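Local coordinates for glycerol uptake operon antiterminator-related protein (Thermotoga maritima, PDB 1VKF), which is of unknown detailed function but, as a TIM-barrel relative of glycerol-3-phosphate responsive antiterminators, may act in the control of glycerol uptake genes, at residues 39-42 / 43-46; 48-51 / 52-56; 113-116 / 117-120. All blocks are in the same frame, centred on the assembly; numbering follows the deposited sequence. Where two conformers were deposited one is given.

Contact 1 of 3, residues 39-42 / 43-46; sequences KSDI and LNLK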
ATOM      1  N   LYS A  39      -1.735  -3.474  -9.749  1.00 11.30           N
ATOM      2  CA  LYS A  39      -1.748  -4.597 -10.676  1.00 12.86           C
ATOM      3  C   LYS A  39      -0.657  -4.422 -11.712  1.00 11.00           C
ATOM      4  O   LYS A  39      -0.414  -3.329 -12.229  1.00  8.95           O
ATOM      5  CB  LYS A  39      -3.120  -4.668 -11.379  1.00 15.25           C
ATOM      6  CG  LYS A  39      -3.324  -5.878 -12.311  1.00 20.69           C
ATOM      7  CD  LYS A  39      -4.696  -5.841 -13.018  1.00 30.01           C
ATOM      8  CE  LYS A  39      -4.891  -7.114 -13.822  1.00 32.64           C
ATOM      9  NZ  LYS A  39      -6.279  -7.238 -14.317  1.00 41.45           N
ATOM     10  N   SER A  40      -0.019  -5.521 -12.056  1.00  8.86           N
ATOM     11  CA  SER A  40       0.921  -5.525 -13.155  1.00  8.10           C
ATOM     12  C   SER A  40       1.069  -6.979 -13.582  1.00  8.22           C
ATOM     13  O   SER A  40       0.236  -7.825 -13.241  1.00  7.87           O
ATOM     14  CB  SER A  40       2.297  -4.889 -12.725  1.00  8.21           C
ATOM     15  OG  SER A  40       3.219  -4.821 -13.820  1.00  8.98           O
ATOM     16  N   ASP A  41       2.164  -7.283 -14.255  1.00  8.89           N
ATOM     17  CA  ASP A  41       2.495  -8.680 -14.616  1.00  8.53           C
ATOM     18  C   ASP A  41       4.018  -8.795 -14.692  1.00  9.55           C
ATOM     19  O   ASP A  41       4.737  -7.803 -14.825  1.00  7.28           O
ATOM     20  CB  ASP A  41       1.739  -9.179 -15.858  1.00  9.52           C
ATOM     21  CG  ASP A  41       2.175  -8.533 -17.155  1.00 15.21           C
ATOM     22  OD1 ASP A  41       3.329  -8.708 -17.587  1.00 11.74           O
ATOM     23  OD2 ASP A  41       1.380  -7.866 -17.798  1.00 22.75           O
ATOM     24  N   ILE A  42       4.472 -10.028 -14.662  0.50  8.31           N
ATOM     25  CA  ILE A  42       5.868 -10.300 -14.530  0.50  8.94           C
ATOM     26  C   ILE A  42       6.678  -9.878 -15.763  0.50  8.29           C
ATOM     27  O   ILE A  42       7.858  -9.526 -15.634  0.50 10.48           O
ATOM     28  CB  ILE A  42       6.030 -11.796 -14.194  0.50 11.49           C
ATOM     29  CG1 ILE A  42       7.401 -12.056 -13.632  0.50  9.24           C
ATOM     30  CG2 ILE A  42       5.791 -12.656 -15.427  0.50  8.96           C
ATOM     31  CD1 ILE A  42       7.522 -13.482 -13.071  0.50  9.84           C
ATOM     32  N   LEU A  43       6.030  -9.835 -16.921  1.00  8.46           N
ATOM     33  CA  LEU A  43       6.696  -9.533 -18.184  1.00  6.40           C
ATOM     34  C   LEU A  43       6.858  -8.029 -18.262  1.00  6.38           C
ATOM     35  O   LEU A  43       7.759  -7.576 -18.959  1.00  9.21           O
ATOM     36  CB  LEU A  43       5.835 -10.019 -19.356  1.00  6.29           C
ATOM     37  CG  LEU A  43       5.591 -11.564 -19.371  1.00  7.81           C
ATOM     38  CD1 LEU A  43       4.611 -12.001 -20.490  1.00 14.09           C
ATOM     39  CD2 LEU A  43       6.899 -12.183 -19.591  1.00 16.95           C
ATOM     40  N   ASN A  44       5.936  -7.296 -17.670  1.00  6.84           N
ATOM     41  CA  ASN A  44       5.906  -5.844 -17.920  1.00 11.39           C
ATOM     42  C   ASN A  44       6.165  -4.960 -16.730  1.00  8.97           C
ATOM     43  O   ASN A  44       6.157  -3.709 -16.904  1.00 10.40           O
ATOM     44  CB  ASN A  44       4.587  -5.452 -18.559  1.00  6.90           C
ATOM     45  CG  ASN A  44       4.406  -5.998 -19.995  1.00 14.32           C
ATOM     46  OD1 ASN A  44       4.866  -5.410 -20.950  1.00 13.78           O
ATOM     47  ND2 ASN A  44       3.768  -7.123 -20.111  1.00  7.71           N
ATOM     48  N   LEU A  45       6.419  -5.546 -15.542  1.00  8.42           N
ATOM     49  CA  LEU A  45       6.501  -4.791 -14.321  1.00 10.47           C
ATOM     50  C   LEU A  45       7.645  -3.771 -14.426  1.00  8.25           C
ATOM     51  O   LEU A  45       7.508  -2.607 -14.032  1.00  8.33           O
ATOM     52  CB  LEU A  45       6.762  -5.716 -13.154  1.00  8.64           C
ATOM     53  CG  LEU A  45       6.965  -5.032 -11.804  1.00  7.07           C
ATOM     54  CD1 LEU A  45       5.795  -4.243 -11.335  1.00  9.34           C
ATOM     55  CD2 LEU A  45       7.421  -6.063 -10.770  1.00 10.53           C
ATOM     56  N   LYS A  46       8.764  -4.197 -14.997  1.00  9.99           N
ATOM     57  CA  LYS A  46       9.911  -3.305 -15.085  1.00 11.78           C
ATOM     58  C   LYS A  46       9.594  -2.066 -15.945  1.00  8.42           C
ATOM     59  O   LYS A  46      10.028  -0.961 -15.632  1.00  8.68           O
ATOM     60  CB  LYS A  46      11.118  -4.054 -15.651  1.00 13.78           C
ATOM     61  CG  LYS A  46      12.416  -3.205 -15.565  1.00 25.93           C
ATOM     62  CD  LYS A  46      13.615  -3.900 -16.239  1.00 32.79           C
ATOM     63  CE  LYS A  46      14.923  -3.253 -15.796  1.00 40.96           C
ATOM     64  NZ  LYS A  46      15.239  -3.572 -14.369  1.00 40.93           N
TER
HETATM   65  O   HOH W   1       9.282  -7.061 -15.474  1.00 22.30           O
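Asp41 holds CG between its own backbone N and carbonyl carbon (chi1 70°), swinging the carboxylate forward over the next residues, while Asn44, with CG anti to its carbonyl carbon (chi1 -68°), sends its amide back to meet it. Asn44 ND2 gives a fairly straight hydrogen bond of 3.0 Å to Asp41 OD1, on the syn lone pair. That oxygen lies close to the amide plane although carboxylate and amide planes stand 84° apart. OD1 also takes weak, bent bonds from the backbone N of Leu43 and of Asn44, and Asn44 N reaches Asp41 O at 3.1 Å from above the carbonyl plane. This last bond closes a beta turn, 41-44, in the barrel's beta-to-alpha loop from strand 34-41 to helix 45-54. Ser40, small enough for a buried site, lays OG 3.6 Å from Leu45 CD1 and bonds His48. Water 1 links Ile42 O to Lys46 N. Replacing Asp41 by an alanine would probably free the amide of Asn44 to turn and take away the side-chain acceptor of Leu43 N, while Asn44 N would keep Asp41 O. One carboxylate oxygen gathers one good and two weak N-H donors, and their pull would be expected to stabilise its negative charge.

Contact 2 of 3, residues 48-51 / 52-56; sequences HLKI and LKDRG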
ATOM      1  N   HIS A  48       6.546  -0.771 -16.457  1.00 10.16           N
ATOM      2  CA  HIS A  48       5.595   0.002 -15.662  1.00  9.53           C
ATOM      3  C   HIS A  48       6.330   0.831 -14.627  1.00  6.73           C
ATOM      4  O   HIS A  48       6.050   2.047 -14.464  1.00  8.19           O
ATOM      5  CB  HIS A  48       4.557  -0.906 -15.009  1.00 10.05           C
ATOM      6  CG  HIS A  48       3.654  -1.589 -15.989  1.00  8.68           C
ATOM      7  ND1 HIS A  48       2.894  -2.691 -15.636  1.00 11.12           N
ATOM      8  CD2 HIS A  48       3.359  -1.327 -17.288  1.00 10.60           C
ATOM      9  CE1 HIS A  48       2.173  -3.075 -16.675  1.00 15.55           C
ATOM     10  NE2 HIS A  48       2.430  -2.261 -17.689  1.00 12.87           N
ATOM     11  N   LEU A  49       7.262   0.214 -13.913  1.00  6.59           N
ATOM     12  CA  LEU A  49       8.030   0.929 -12.912  1.00  8.60           C
ATOM     13  C   LEU A  49       8.918   2.044 -13.481  1.00  9.30           C
ATOM     14  O   LEU A  49       9.019   3.118 -12.882  1.00  8.88           O
ATOM     15  CB  LEU A  49       8.888  -0.002 -12.078  1.00  9.11           C
ATOM     16  CG  LEU A  49       8.027  -0.934 -11.185  1.00 12.71           C
ATOM     17  CD1 LEU A  49       8.830  -2.049 -10.600  1.00  8.88           C
ATOM     18  CD2 LEU A  49       7.439  -0.104 -10.045  1.00 16.01           C
ATOM     19  N   LYS A  50       9.559   1.795 -14.610  1.00  8.39           N
ATOM     20  CA  LYS A  50      10.328   2.836 -15.293  1.00  9.23           C
ATOM     21  C   LYS A  50       9.457   4.074 -15.568  1.00  9.71           C
ATOM     22  O   LYS A  50       9.920   5.193 -15.352  1.00 10.23           O
ATOM     23  CB  LYS A  50      10.888   2.317 -16.611  1.00 10.26           C
ATOM     24  CG  LYS A  50      11.539   3.416 -17.459  1.00 13.45           C
ATOM     25  CD  LYS A  50      12.582   2.902 -18.403  1.00 24.27           C
ATOM     26  CE  LYS A  50      13.342   4.065 -19.107  1.00 29.45           C
ATOM     27  NZ  LYS A  50      13.683   5.169 -18.170  1.00 26.30           N
ATOM     28  N   ILE A  51       8.236   3.883 -16.061  1.00  7.83           N
ATOM     29  CA  ILE A  51       7.336   5.011 -16.364  1.00  8.99           C
ATOM     30  C   ILE A  51       7.135   5.839 -15.066  1.00  7.10           C
ATOM     31  O   ILE A  51       7.206   7.079 -15.069  1.00  6.84           O
ATOM     32  CB  ILE A  51       5.990   4.557 -16.970  1.00 10.30           C
ATOM     33  CG1 ILE A  51       6.164   4.022 -18.382  1.00 15.46           C
ATOM     34  CG2 ILE A  51       4.955   5.700 -16.897  1.00 16.14           C
ATOM     35  CD1 ILE A  51       4.935   3.149 -18.839  1.00 20.52           C
ATOM     36  N   LEU A  52       6.864   5.150 -13.958  1.00  7.25           N
ATOM     37  CA  LEU A  52       6.469   5.801 -12.723  1.00  6.61           C
ATOM     38  C   LEU A  52       7.683   6.405 -12.039  1.00  6.43           C
ATOM     39  O   LEU A  52       7.617   7.527 -11.514  1.00  8.26           O
ATOM     40  CB  LEU A  52       5.788   4.798 -11.799  1.00  7.65           C
ATOM     41  CG  LEU A  52       4.419   4.300 -12.313  1.00  6.14           C
ATOM     42  CD1 LEU A  52       3.934   3.187 -11.380  1.00  8.02           C
ATOM     43  CD2 LEU A  52       3.397   5.392 -12.405  1.00  9.70           C
ATOM     44  N   LYS A  53       8.805   5.701 -12.078  1.00 10.06           N
ATOM     45  CA  LYS A  53      10.028   6.220 -11.465  1.00 10.32           C
ATOM     46  C   LYS A  53      10.527   7.441 -12.260  1.00  9.83           C
ATOM     47  O   LYS A  53      11.053   8.369 -11.693  1.00  9.70           O
ATOM     48  CB  LYS A  53      11.116   5.140 -11.362  1.00 13.08           C
ATOM     49  CG  LYS A  53      10.786   3.973 -10.347  1.00 12.78           C
ATOM     50  CD  LYS A  53      10.594   4.442  -8.900  1.00 19.34           C
ATOM     51  CE  LYS A  53      11.866   5.127  -8.350  1.00 19.82           C
ATOM     52  NZ  LYS A  53      11.695   5.803  -6.979  1.00 19.14           N
ATOM     53  N   ASP A  54      10.332   7.431 -13.567  1.00  6.96           N
ATOM     54  CA  ASP A  54      10.706   8.557 -14.436  1.00  8.04           C
ATOM     55  C   ASP A  54       9.916   9.835 -14.059  1.00  7.10           C
ATOM     56  O   ASP A  54      10.422  10.955 -14.277  1.00  6.37           O
ATOM     57  CB  ASP A  54      10.464   8.210 -15.897  1.00 10.68           C
ATOM     58  CG  ASP A  54      11.645   7.419 -16.535  1.00 11.41           C
ATOM     59  OD1 ASP A  54      12.683   7.199 -15.854  1.00 16.14           O
ATOM     60  OD2 ASP A  54      11.628   6.999 -17.698  1.00 15.68           O
ATOM     61  N   ARG A  55       8.700   9.663 -13.570  1.00  6.33           N
ATOM     62  CA  ARG A  55       7.856  10.769 -13.081  1.00  7.51           C
ATOM     63  C   ARG A  55       8.254  11.227 -11.690  1.00  9.08           C
ATOM     64  O   ARG A  55       7.612  12.103 -11.129  1.00 13.51           O
ATOM     65  CB  ARG A  55       6.400  10.421 -13.125  1.00  9.70           C
ATOM     66  CG  ARG A  55       5.805  10.379 -14.510  1.00 10.08           C
ATOM     67  CD  ARG A  55       4.488   9.782 -14.553  1.00 17.81           C
ATOM     68  NE  ARG A  55       3.913   9.658 -15.897  1.00 21.88           N
ATOM     69  CZ  ARG A  55       2.646   9.944 -16.168  1.00 21.64           C
ATOM     70  NH1 ARG A  55       1.868  10.426 -15.221  1.00 20.20           N
ATOM     71  NH2 ARG A  55       2.160   9.770 -17.385  1.00 26.70           N
ATOM     72  N   GLY A  56       9.301  10.642 -11.121  1.00  8.58           N
ATOM     73  CA  GLY A  56       9.807  11.066  -9.836  1.00 10.27           C
ATOM     74  C   GLY A  56       9.039  10.512  -8.641  1.00 11.06           C
ATOM     75  O   GLY A  56       9.143  11.029  -7.551  1.00 11.34           O
TER
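Lys50 and Asp54, one turn apart, form an i to i+4 salt bridge on the last turns of helix 45-54, the helix of the beta-alpha-beta unit between strands 34-41 and 58-62 of the TIM barrel. Asp54 OD2 receives Lys50 NZ on its syn lone pair at 2.8 Å; a weaker bond of 3.2 Å runs from NZ to Asp54 OD1. The lysine starts out away from its partner, with CG anti to the backbone N (chi1 172°), and only the bend at its last torsion (chi4 43°) turns the ammonium back onto the carboxylate. A long, flexible side chain suits this exposed place, and its CG also lies against OD2. Two other polar ends reach further: Lys53, bent at chi2 and chi3, makes a salt bridge with Asp85, and Arg55 bonds the carbonyl of Gly28.

The backbone bonds are those of an alpha helix. Lys53 N to Leu49 O is short, 2.7 Å, and nearly straight; Asp54 N bonds Lys50 O, whereas Arg55 N to Ile51 O is weak.

The apolar contacts belong to Leu49 and Leu52, which are buried against Val59 of strand 58-62 while Lys50 and Asp54 are exposed; branched aliphatic residues suit such a helix-sheet interface.

A Schellman motif closes the helix. Gly56 takes a positive phi (81°), a conformation that a residue without a side chain adopts readily, and two bonds return into the last turn, one of them from Gly56 N to Lys53 O at 2.9 Å.

Contact 3 of 3, residues 113-116 / 117-120; sequences DSKA and VERG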
ATOM      1  N   ASP A 113     -14.121  -7.245  11.278  1.00  7.73           N
ATOM      2  CA  ASP A 113     -14.877  -7.364  12.490  1.00  6.24           C
ATOM      3  C   ASP A 113     -13.916  -7.348  13.657  1.00  7.91           C
ATOM      4  O   ASP A 113     -12.721  -7.256  13.462  1.00  7.22           O
ATOM      5  CB  ASP A 113     -15.769  -8.612  12.449  1.00  6.78           C
ATOM      6  CG  ASP A 113     -15.050  -9.892  12.200  1.00 15.59           C
ATOM      7  OD1 ASP A 113     -13.928 -10.118  12.710  1.00 12.36           O
ATOM      8  OD2 ASP A 113     -15.641 -10.814  11.563  1.00 19.56           O
ATOM      9  N   SER A 114     -14.436  -7.379  14.862  1.00  7.51           N
ATOM     10  CA  SER A 114     -13.610  -7.229  16.051  1.00  9.29           C
ATOM     11  C   SER A 114     -12.548  -8.297  16.181  1.00 10.88           C
ATOM     12  O   SER A 114     -11.422  -8.016  16.604  1.00  9.17           O
ATOM     13  CB  SER A 114     -14.485  -7.215  17.309  1.00  7.77           C
ATOM     14  OG  SER A 114     -15.110  -8.488  17.472  1.00  7.64           O
ATOM     15  N   LYS A 115     -12.894  -9.531  15.848  1.00  9.01           N
ATOM     16  CA  LYS A 115     -11.930 -10.630  15.977  1.00 11.46           C
ATOM     17  C   LYS A 115     -10.811 -10.504  14.919  1.00 10.02           C
ATOM     18  O   LYS A 115      -9.655 -10.790  15.202  1.00 11.75           O
ATOM     19  CB  LYS A 115     -12.643 -11.969  15.886  1.00 11.72           C
ATOM     20  CG  LYS A 115     -13.609 -12.226  17.027  1.00 17.69           C
ATOM     21  CD  LYS A 115     -12.999 -12.000  18.439  1.00 24.32           C
ATOM     22  CE  LYS A 115     -13.933 -12.520  19.556  1.00 21.74           C
ATOM     23  NZ  LYS A 115     -13.676 -11.893  20.876  1.00 23.00           N
ATOM     24  N   ALA A 116     -11.161 -10.043  13.722  1.00 10.90           N
ATOM     25  CA  ALA A 116     -10.162  -9.836  12.659  1.00 10.97           C
ATOM     26  C   ALA A 116      -9.194  -8.759  13.092  1.00 10.62           C
ATOM     27  O   ALA A 116      -7.996  -8.884  12.883  1.00 10.64           O
ATOM     28  CB  ALA A 116     -10.830  -9.452  11.354  1.00 10.83           C
ATOM     29  N   VAL A 117      -9.717  -7.708  13.738  1.00  9.96           N
ATOM     30  CA  VAL A 117      -8.875  -6.632  14.220  1.00 10.35           C
ATOM     31  C   VAL A 117      -7.963  -7.104  15.368  1.00 11.35           C
ATOM     32  O   VAL A 117      -6.762  -6.796  15.382  1.00 12.59           O
ATOM     33  CB  VAL A 117      -9.710  -5.405  14.599  1.00  9.80           C
ATOM     34  CG1 VAL A 117      -8.861  -4.307  15.306  1.00 10.19           C
ATOM     35  CG2 VAL A 117     -10.336  -4.813  13.354  1.00 12.01           C
ATOM     36  N   GLU A 118      -8.524  -7.854  16.311  1.00 11.74           N
ATOM     37  CA  GLU A 118      -7.726  -8.407  17.431  1.00 13.29           C
ATOM     38  C   GLU A 118      -6.557  -9.245  16.879  1.00 14.52           C
ATOM     39  O   GLU A 118      -5.409  -9.081  17.274  1.00 13.28           O
ATOM     40  CB  GLU A 118      -8.591  -9.264  18.350  1.00 14.42           C
ATOM     41  CG  GLU A 118      -9.555  -8.475  19.221  1.00 26.44           C
ATOM     42  CD  GLU A 118     -10.321  -9.366  20.198  1.00 33.77           C
ATOM     43  OE1 GLU A 118      -9.807 -10.474  20.527  1.00 32.56           O
ATOM     44  OE2 GLU A 118     -11.430  -8.956  20.626  1.00 41.36           O
ATOM     45  N   ARG A 119      -6.860 -10.139  15.954  1.00 14.33           N
ATOM     46  CA  ARG A 119      -5.824 -11.004  15.366  1.00 17.85           C
ATOM     47  C   ARG A 119      -4.788 -10.198  14.587  1.00 16.60           C
ATOM     48  O   ARG A 119      -3.617 -10.484  14.629  1.00 18.35           O
ATOM     49  CB  ARG A 119      -6.434 -12.023  14.401  1.00 20.26           C
ATOM     50  CG  ARG A 119      -7.267 -13.104  14.992  1.00 24.49           C
ATOM     51  CD  ARG A 119      -7.544 -14.225  13.989  1.00 31.43           C
ATOM     52  NE  ARG A 119      -8.295 -13.764  12.809  1.00 30.50           N
ATOM     53  CZ  ARG A 119      -9.635 -13.707  12.722  1.00 33.79           C
ATOM     54  NH1 ARG A 119     -10.408 -14.074  13.739  1.00 40.10           N
ATOM     55  NH2 ARG A 119     -10.205 -13.275  11.600  1.00 30.58           N
ATOM     56  N   GLY A 120      -5.231  -9.211  13.833  1.00 14.26           N
ATOM     57  CA  GLY A 120      -4.364  -8.382  13.050  1.00 15.30           C
ATOM     58  C   GLY A 120      -3.427  -7.595  13.940  1.00 15.08           C
ATOM     59  O   GLY A 120      -2.250  -7.454  13.634  1.00 15.11           O
TER
HETATM   60  O   HOH W   2     -12.981 -12.658  12.429  1.00 30.09           O
HETATM   61  O   HOH W   3     -14.420  -9.404  20.075  1.00 48.21           O
HETATM   62  O   HOH W   4     -11.099 -12.927  21.259  1.00 51.36           O
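Asp113 OD1 is gripped by two donors at the start of helix 114-127: Ala116 N at 2.9 Å, close to the direction of the carboxylate's C-O bond, and water 2, which donates to it at 2.7 Å. The same water accepts from Arg119 NH2 at 3.0 Å, joining the N-cap aspartate to a side chain more than a turn further on. Asp113 OD1 and Arg119 NH2 are themselves 5.0 Å apart, so their opposite charges meet through the water rather than directly. An aspartate fits the N-cap because its short carboxylate can reach a backbone N-H that has no carbonyl before it in the helix, and its negative charge would be expected to suit the positive end of the helix dipole.

Arg119 bends at chi3 (-62°), which folds its guanidinium back along the helix. One face of that group lies over Lys115 O and Ala116 CA, both offset toward the rim. NH2 comes within 3.6 Å of Ala116 CA and 3.9 Å of Ala116 CB, an approach consistent with the small methyl of alanine.

Lys115 and Glu118 run side by side in the same direction. Their direct salt bridge is long, 3.7 Å from NZ to OE2, and two waters span it: water 3 links NZ, OE2 and Ser114 OG, while water 4 links NZ to OE1. These charged chains suit the exposed side of the helix.

Backbone bonds from Val117 N to Asp113 O through Gly120 N to Ala116 O complete the N-capped first turns of an outer helix of the barrel, between strands 105-110 and 131-135.

From the N terminus, contact 1 comes first, closing the short bend by which strand 34-41 passes into helix 45-54. Contact 2 follows on the same helix and carries it to its C-terminal end, before strand 58-62. The two touch through Ser40 and His48, so the end of the strand is joined to the helix after it. Contact 3 lies much further along, at the start of helix 114-127, on the opposite side of the chain's centre; its nearest atoms are about 23 Å from those of contact 1. None nests in or crosses another: the three follow in series, each local, marking the start and end of the helix of one beta-alpha-beta unit and the helix start of another.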